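Local coordinates for protein separin (Saccharomyces cerevisiae, PDB 5U1T) that cleaves the kleisin subunit MCD1/SCC1 of cohesin as a caspase-like cysteine protease, triggering chromosome segregation at the onset of anaphase, at residues A[1138-1150]-A[1154-1165]. Numbering follows the deposited sequence.
Sequences DFCPITGNLLLSK and RRKRRTHLRLPL
Leu-1147 covers one face of the Arg-1162 guanidinium: its CD2 stands 3.5 Å from CZ, over the centre of the plane. The edge of the same group is met by Asn-1145 ND2, and by Cys-1140 SG and Thr-1143 OG1, whose exact positions are doubtful. The amide approach is no bond, since ND2 and Arg-1162 NH1 are both donors, and the amide and guanidinium planes stand 74° apart. Outside the hairpin, Leu-1048 of helix 1036-1054 touches Arg-1162, and Ser-1047 OG takes a weak hydrogen bond from NH2. At the edge of the His-1160 ring lie Arg-1162 NE, Leu-1147 CD2 and Ser-1149 OG, the last hydrogen-bonded to ND1 at 2.9 Å in either direction. With CG opposite the backbone N (chi1 156°), the ring leans forward toward Arg-1162; if protonated, ND1 also makes a weak bond to Leu-1148 O. Replacing this arginine by an alanine is likely to leave Leu-1147 CD2 without the flat surface it packs on and Ser-1047 without its weak partner.

The other face carries a leucine cluster, with Lys-1150 and Thr-1159 beyond it: Leu-1148 CD1 reaches Leu-1161 CD1 and Leu-1163 CD1, both at 3.6 Å, and Leu-1163 CD1 also meets Leu-1146 CD2. Strands 1146-1150 and 1157-1163 run antiparallel at 170°, with paired N-H···O bonds at Leu-1146/Leu-1163, Leu-1148/Leu-1161 and Lys-1150/Thr-1159. Strands 1132-1139 and 960-962 continue this mixed sheet, within the peptidase C50 region but away from Cys-1497, the probable catalytic residue. The chemistry implies one face mostly leucine and the other mixed, where Leu-1147 sits among Arg-1162, His-1160 and Ser-1149.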
loop_
_atom_site.group_PDB
_atom_site.type_symbol
_atom_site.label_atom_id
_atom_site.label_comp_id
_atom_site.label_asym_id
_atom_site.label_seq_id
_atom_site.Cartn_x
_atom_site.Cartn_y
_atom_site.Cartn_z
ATOM N N ASP A 1138 -17.162 -24.166 -34.632
ATOM C CA ASP A 1138 -17.205 -23.324 -33.458
ATOM C C ASP A 1138 -18.389 -23.733 -32.615
ATOM O O ASP A 1138 -19.246 -24.507 -33.053
ATOM C CB ASP A 1138 -17.286 -21.848 -33.851
ATOM C CG ASP A 1138 -16.398 -20.972 -32.998
ATOM O OD1 ASP A 1138 -16.419 -21.132 -31.738
ATOM O OD2 ASP A 1138 -15.656 -20.137 -33.591
ATOM N N PHE A 1139 -18.420 -23.235 -31.390
ATOM C CA PHE A 1139 -19.511 -23.573 -30.509
ATOM C C PHE A 1139 -20.144 -22.300 -30.002
ATOM O O PHE A 1139 -19.437 -21.340 -29.685
ATOM C CB PHE A 1139 -19.014 -24.440 -29.376
ATOM C CG PHE A 1139 -20.026 -24.665 -28.310
ATOM C CD1 PHE A 1139 -21.217 -25.310 -28.595
ATOM C CD2 PHE A 1139 -19.782 -24.250 -27.010
ATOM C CE1 PHE A 1139 -22.144 -25.535 -27.606
ATOM C CE2 PHE A 1139 -20.707 -24.474 -26.017
ATOM C CZ PHE A 1139 -21.886 -25.116 -26.314
ATOM N N CYS A 1140 -21.472 -22.273 -29.964
ATOM C CA CYS A 1140 -22.185 -21.083 -29.520
ATOM C C CYS A 1140 -22.499 -21.189 -28.040
ATOM O O CYS A 1140 -23.319 -22.013 -27.619
ATOM C CB CYS A 1140 -23.468 -20.870 -30.318
ATOM S SG CYS A 1140 -24.333 -19.324 -29.928
ATOM N N PRO A 1141 -21.814 -20.358 -27.243
ATOM C CA PRO A 1141 -21.951 -20.341 -25.780
ATOM C C PRO A 1141 -23.398 -20.006 -25.369
ATOM O O PRO A 1141 -24.025 -20.706 -24.555
ATOM C CB PRO A 1141 -20.966 -19.238 -25.348
ATOM C CG PRO A 1141 -20.818 -18.339 -26.571
ATOM C CD PRO A 1141 -20.953 -19.269 -27.753
ATOM N N ILE A 1142 -23.922 -18.942 -25.972
ATOM C CA ILE A 1142 -25.294 -18.507 -25.760
ATOM C C ILE A 1142 -26.310 -19.608 -26.066
ATOM O O ILE A 1142 -27.153 -19.916 -25.230
ATOM C CB ILE A 1142 -25.618 -17.255 -26.632
ATOM C CG1 ILE A 1142 -24.575 -16.151 -26.392
ATOM C CG2 ILE A 1142 -27.052 -16.753 -26.376
ATOM C CD1 ILE A 1142 -24.027 -15.529 -27.664
ATOM N N THR A 1143 -26.243 -20.204 -27.254
ATOM C CA THR A 1143 -27.325 -21.106 -27.668
ATOM C C THR A 1143 -27.020 -22.580 -27.507
ATOM O O THR A 1143 -27.936 -23.397 -27.462
ATOM C CB THR A 1143 -27.696 -20.900 -29.126
ATOM O OG1 THR A 1143 -26.544 -21.161 -29.942
ATOM C CG2 THR A 1143 -28.181 -19.489 -29.355
ATOM N N GLY A 1144 -25.733 -22.921 -27.459
ATOM C CA GLY A 1144 -25.309 -24.311 -27.442
ATOM C C GLY A 1144 -25.206 -24.903 -28.836
ATOM O O GLY A 1144 -24.899 -26.085 -28.988
ATOM N N ASN A 1145 -25.466 -24.081 -29.852
ATOM C CA ASN A 1145 -25.436 -24.538 -31.239
ATOM C C ASN A 1145 -24.031 -24.877 -31.707
ATOM O O ASN A 1145 -23.072 -24.217 -31.314
ATOM C CB ASN A 1145 -26.014 -23.472 -32.197
ATOM C CG ASN A 1145 -27.490 -23.194 -31.970
ATOM O OD1 ASN A 1145 -28.241 -24.060 -31.532
ATOM N ND2 ASN A 1145 -27.906 -21.972 -32.271
ATOM N N LEU A 1146 -23.912 -25.879 -32.575
ATOM C CA LEU A 1146 -22.695 -26.024 -33.367
ATOM C C LEU A 1146 -22.756 -25.009 -34.500
ATOM O O LEU A 1146 -23.834 -24.645 -34.969
ATOM C CB LEU A 1146 -22.538 -27.438 -33.910
ATOM C CG LEU A 1146 -21.182 -27.788 -34.528
ATOM C CD1 LEU A 1146 -20.105 -27.885 -33.462
ATOM C CD2 LEU A 1146 -21.291 -29.092 -35.295
ATOM N N LEU A 1147 -21.595 -24.536 -34.919
ATOM C CA LEU A 1147 -21.511 -23.436 -35.859
ATOM C C LEU A 1147 -20.512 -23.750 -36.944
ATOM O O LEU A 1147 -19.318 -23.848 -36.679
ATOM C CB LEU A 1147 -21.093 -22.145 -35.157
ATOM C CG LEU A 1147 -21.954 -21.508 -34.075
ATOM C CD1 LEU A 1147 -21.304 -20.209 -33.672
ATOM C CD2 LEU A 1147 -23.372 -21.276 -34.571
ATOM N N LEU A 1148 -20.998 -23.886 -38.170
ATOM C CA LEU A 1148 -20.140 -24.114 -39.314
ATOM C C LEU A 1148 -20.139 -22.892 -40.234
ATOM O O LEU A 1148 -21.165 -22.260 -40.432
ATOM C CB LEU A 1148 -20.605 -25.356 -40.077
ATOM C CG LEU A 1148 -20.903 -26.606 -39.248
ATOM C CD1 LEU A 1148 -21.307 -27.755 -40.158
ATOM C CD2 LEU A 1148 -19.697 -26.990 -38.409
ATOM N N SER A 1149 -18.985 -22.557 -40.791
ATOM C CA SER A 1149 -18.931 -21.595 -41.885
ATOM C C SER A 1149 -17.987 -22.134 -42.921
ATOM O O SER A 1149 -17.138 -22.966 -42.614
ATOM C CB SER A 1149 -18.467 -20.221 -41.409
ATOM O OG SER A 1149 -19.366 -19.703 -40.454
ATOM N N LYS A 1150 -18.127 -21.668 -44.148
ATOM C CA LYS A 1150 -17.302 -22.178 -45.226
ATOM C C LYS A 1150 -16.922 -21.033 -46.122
ATOM O O LYS A 1150 -17.696 -20.108 -46.344
ATOM C CB LYS A 1150 -18.013 -23.265 -46.036
ATOM C CG LYS A 1150 -17.092 -24.048 -46.961
ATOM C CD LYS A 1150 -17.843 -24.602 -48.175
ATOM C CE LYS A 1150 -18.988 -25.526 -47.778
ATOM N NZ LYS A 1150 -20.040 -25.706 -48.832
ATOM N N ARG A 1154 -12.381 -20.093 -54.684
ATOM C CA ARG A 1154 -12.503 -20.230 -56.135
ATOM C C ARG A 1154 -13.930 -19.884 -56.589
ATOM O O ARG A 1154 -14.118 -19.278 -57.637
ATOM C CB ARG A 1154 -12.101 -21.645 -56.574
ATOM C CG ARG A 1154 -12.384 -21.979 -58.022
ATOM C CD ARG A 1154 -11.313 -21.442 -58.968
ATOM N NE ARG A 1154 -9.972 -21.792 -58.503
ATOM C CZ ARG A 1154 -9.197 -22.726 -59.045
ATOM N NH1 ARG A 1154 -7.997 -22.961 -58.530
ATOM N NH2 ARG A 1154 -9.609 -23.417 -60.099
ATOM N N ARG A 1155 -14.917 -20.241 -55.771
ATOM C CA ARG A 1155 -16.324 -19.988 -56.065
ATOM C C ARG A 1155 -16.761 -18.601 -55.587
ATOM O O ARG A 1155 -17.878 -18.164 -55.866
ATOM C CB ARG A 1155 -17.190 -21.074 -55.417
ATOM C CG ARG A 1155 -18.658 -21.132 -55.884
ATOM C CD ARG A 1155 -18.804 -21.290 -57.416
ATOM N NE ARG A 1155 -19.974 -22.089 -57.819
ATOM C CZ ARG A 1155 -21.246 -21.689 -57.701
ATOM N NH1 ARG A 1155 -21.522 -20.488 -57.168
ATOM N NH2 ARG A 1155 -22.252 -22.495 -58.095
ATOM N N LYS A 1156 -15.868 -17.917 -54.874
ATOM C CA LYS A 1156 -16.146 -16.613 -54.259
ATOM C C LYS A 1156 -17.414 -16.630 -53.393
ATOM O O LYS A 1156 -18.218 -15.695 -53.415
ATOM C CB LYS A 1156 -16.261 -15.528 -55.327
ATOM C CG LYS A 1156 -15.083 -15.473 -56.280
ATOM C CD LYS A 1156 -13.768 -15.100 -55.590
ATOM C CE LYS A 1156 -12.603 -15.264 -56.572
ATOM N NZ LYS A 1156 -11.273 -15.091 -55.948
ATOM N N ARG A 1157 -17.565 -17.686 -52.605
ATOM C CA ARG A 1157 -18.810 -17.946 -51.910
ATOM C C ARG A 1157 -18.580 -18.083 -50.408
ATOM O O ARG A 1157 -17.583 -18.660 -49.963
ATOM C CB ARG A 1157 -19.466 -19.211 -52.486
ATOM C CG ARG A 1157 -20.890 -19.412 -52.051
ATOM C CD ARG A 1157 -21.629 -20.267 -53.037
ATOM N NE ARG A 1157 -21.054 -21.600 -53.067
ATOM C CZ ARG A 1157 -21.409 -22.559 -53.913
ATOM N NH1 ARG A 1157 -20.809 -23.740 -53.838
ATOM N NH2 ARG A 1157 -22.361 -22.348 -54.818
ATOM N N ARG A 1158 -19.507 -17.533 -49.640
ATOM C CA ARG A 1158 -19.457 -17.549 -48.201
ATOM C C ARG A 1158 -20.746 -18.062 -47.652
ATOM O O ARG A 1158 -21.771 -17.471 -47.868
ATOM C CB ARG A 1158 -19.342 -16.129 -47.714
ATOM C CG ARG A 1158 -18.063 -15.798 -47.000
ATOM C CD ARG A 1158 -17.936 -14.299 -46.879
ATOM N NE ARG A 1158 -16.637 -13.833 -47.320
ATOM C CZ ARG A 1158 -16.466 -12.941 -48.272
ATOM N NH1 ARG A 1158 -15.258 -12.566 -48.614
ATOM N NH2 ARG A 1158 -17.507 -12.422 -48.876
ATOM N N THR A 1159 -20.703 -19.139 -46.901
ATOM C CA THR A 1159 -21.931 -19.678 -46.330
ATOM C C THR A 1159 -21.691 -20.125 -44.904
ATOM O O THR A 1159 -20.565 -20.388 -44.507
ATOM C CB THR A 1159 -22.488 -20.855 -47.165
ATOM O OG1 THR A 1159 -21.572 -21.950 -47.129
ATOM C CG2 THR A 1159 -22.665 -20.434 -48.604
ATOM N N HIS A 1160 -22.755 -20.222 -44.132
ATOM C CA HIS A 1160 -22.624 -20.463 -42.704
ATOM C C HIS A 1160 -23.877 -21.172 -42.252
ATOM O O HIS A 1160 -24.919 -20.917 -42.814
ATOM C CB HIS A 1160 -22.426 -19.131 -41.975
ATOM C CG HIS A 1160 -22.837 -19.148 -40.535
ATOM N ND1 HIS A 1160 -22.068 -19.716 -39.544
ATOM C CD2 HIS A 1160 -23.936 -18.651 -39.917
ATOM C CE1 HIS A 1160 -22.677 -19.575 -38.380
ATOM N NE2 HIS A 1160 -23.811 -18.932 -38.577
ATOM N N LEU A 1161 -23.811 -22.074 -41.282
ATOM C CA LEU A 1161 -25.068 -22.608 -40.771
ATOM C C LEU A 1161 -25.060 -22.981 -39.294
ATOM O O LEU A 1161 -24.030 -23.339 -38.751
ATOM C CB LEU A 1161 -25.515 -23.808 -41.619
ATOM C CG LEU A 1161 -24.595 -24.931 -42.064
ATOM C CD1 LEU A 1161 -24.148 -25.686 -40.837
ATOM C CD2 LEU A 1161 -25.325 -25.847 -43.027
ATOM N N ARG A 1162 -26.217 -22.883 -38.641
ATOM C CA ARG A 1162 -26.297 -23.103 -37.196
ATOM C C ARG A 1162 -26.987 -24.418 -36.907
ATOM O O ARG A 1162 -28.114 -24.643 -37.328
ATOM C CB ARG A 1162 -27.033 -21.950 -36.506
ATOM C CG ARG A 1162 -26.445 -20.598 -36.813
ATOM C CD ARG A 1162 -27.073 -19.497 -35.977
ATOM N NE ARG A 1162 -26.047 -18.692 -35.308
ATOM C CZ ARG A 1162 -25.750 -18.814 -34.013
ATOM N NH1 ARG A 1162 -26.422 -19.699 -33.270
ATOM N NH2 ARG A 1162 -24.783 -18.058 -33.459
ATOM N N LEU A 1163 -26.297 -25.294 -36.188
ATOM C CA LEU A 1163 -26.818 -26.625 -35.884
ATOM C C LEU A 1163 -27.177 -26.722 -34.412
ATOM O O LEU A 1163 -26.318 -26.539 -33.557
ATOM C CB LEU A 1163 -25.793 -27.697 -36.254
ATOM C CG LEU A 1163 -25.146 -27.518 -37.633
ATOM C CD1 LEU A 1163 -24.005 -28.485 -37.841
ATOM C CD2 LEU A 1163 -26.193 -27.693 -38.706
ATOM N N PRO A 1164 -28.447 -26.990 -34.115
ATOM C CA PRO A 1164 -29.011 -26.991 -32.761
ATOM C C PRO A 1164 -28.558 -28.130 -31.829
ATOM O O PRO A 1164 -28.300 -27.862 -30.630
ATOM C CB PRO A 1164 -30.512 -27.101 -33.020
ATOM C CG PRO A 1164 -30.691 -26.550 -34.380
ATOM C CD PRO A 1164 -29.496 -26.986 -35.145
ATOM N N LEU A 1165 -28.478 -29.358 -32.350
ATOM C CA LEU A 1165 -28.080 -30.549 -31.567
ATOM C C LEU A 1165 -29.218 -31.037 -30.654
ATOM O O LEU A 1165 -30.061 -31.853 -31.071
ATOM C CB LEU A 1165 -26.805 -30.292 -30.720
ATOM C CG LEU A 1165 -25.603 -29.508 -31.286
ATOM C CD1 LEU A 1165 -24.359 -29.704 -30.439
ATOM C CD2 LEU A 1165 -25.310 -29.843 -32.742
#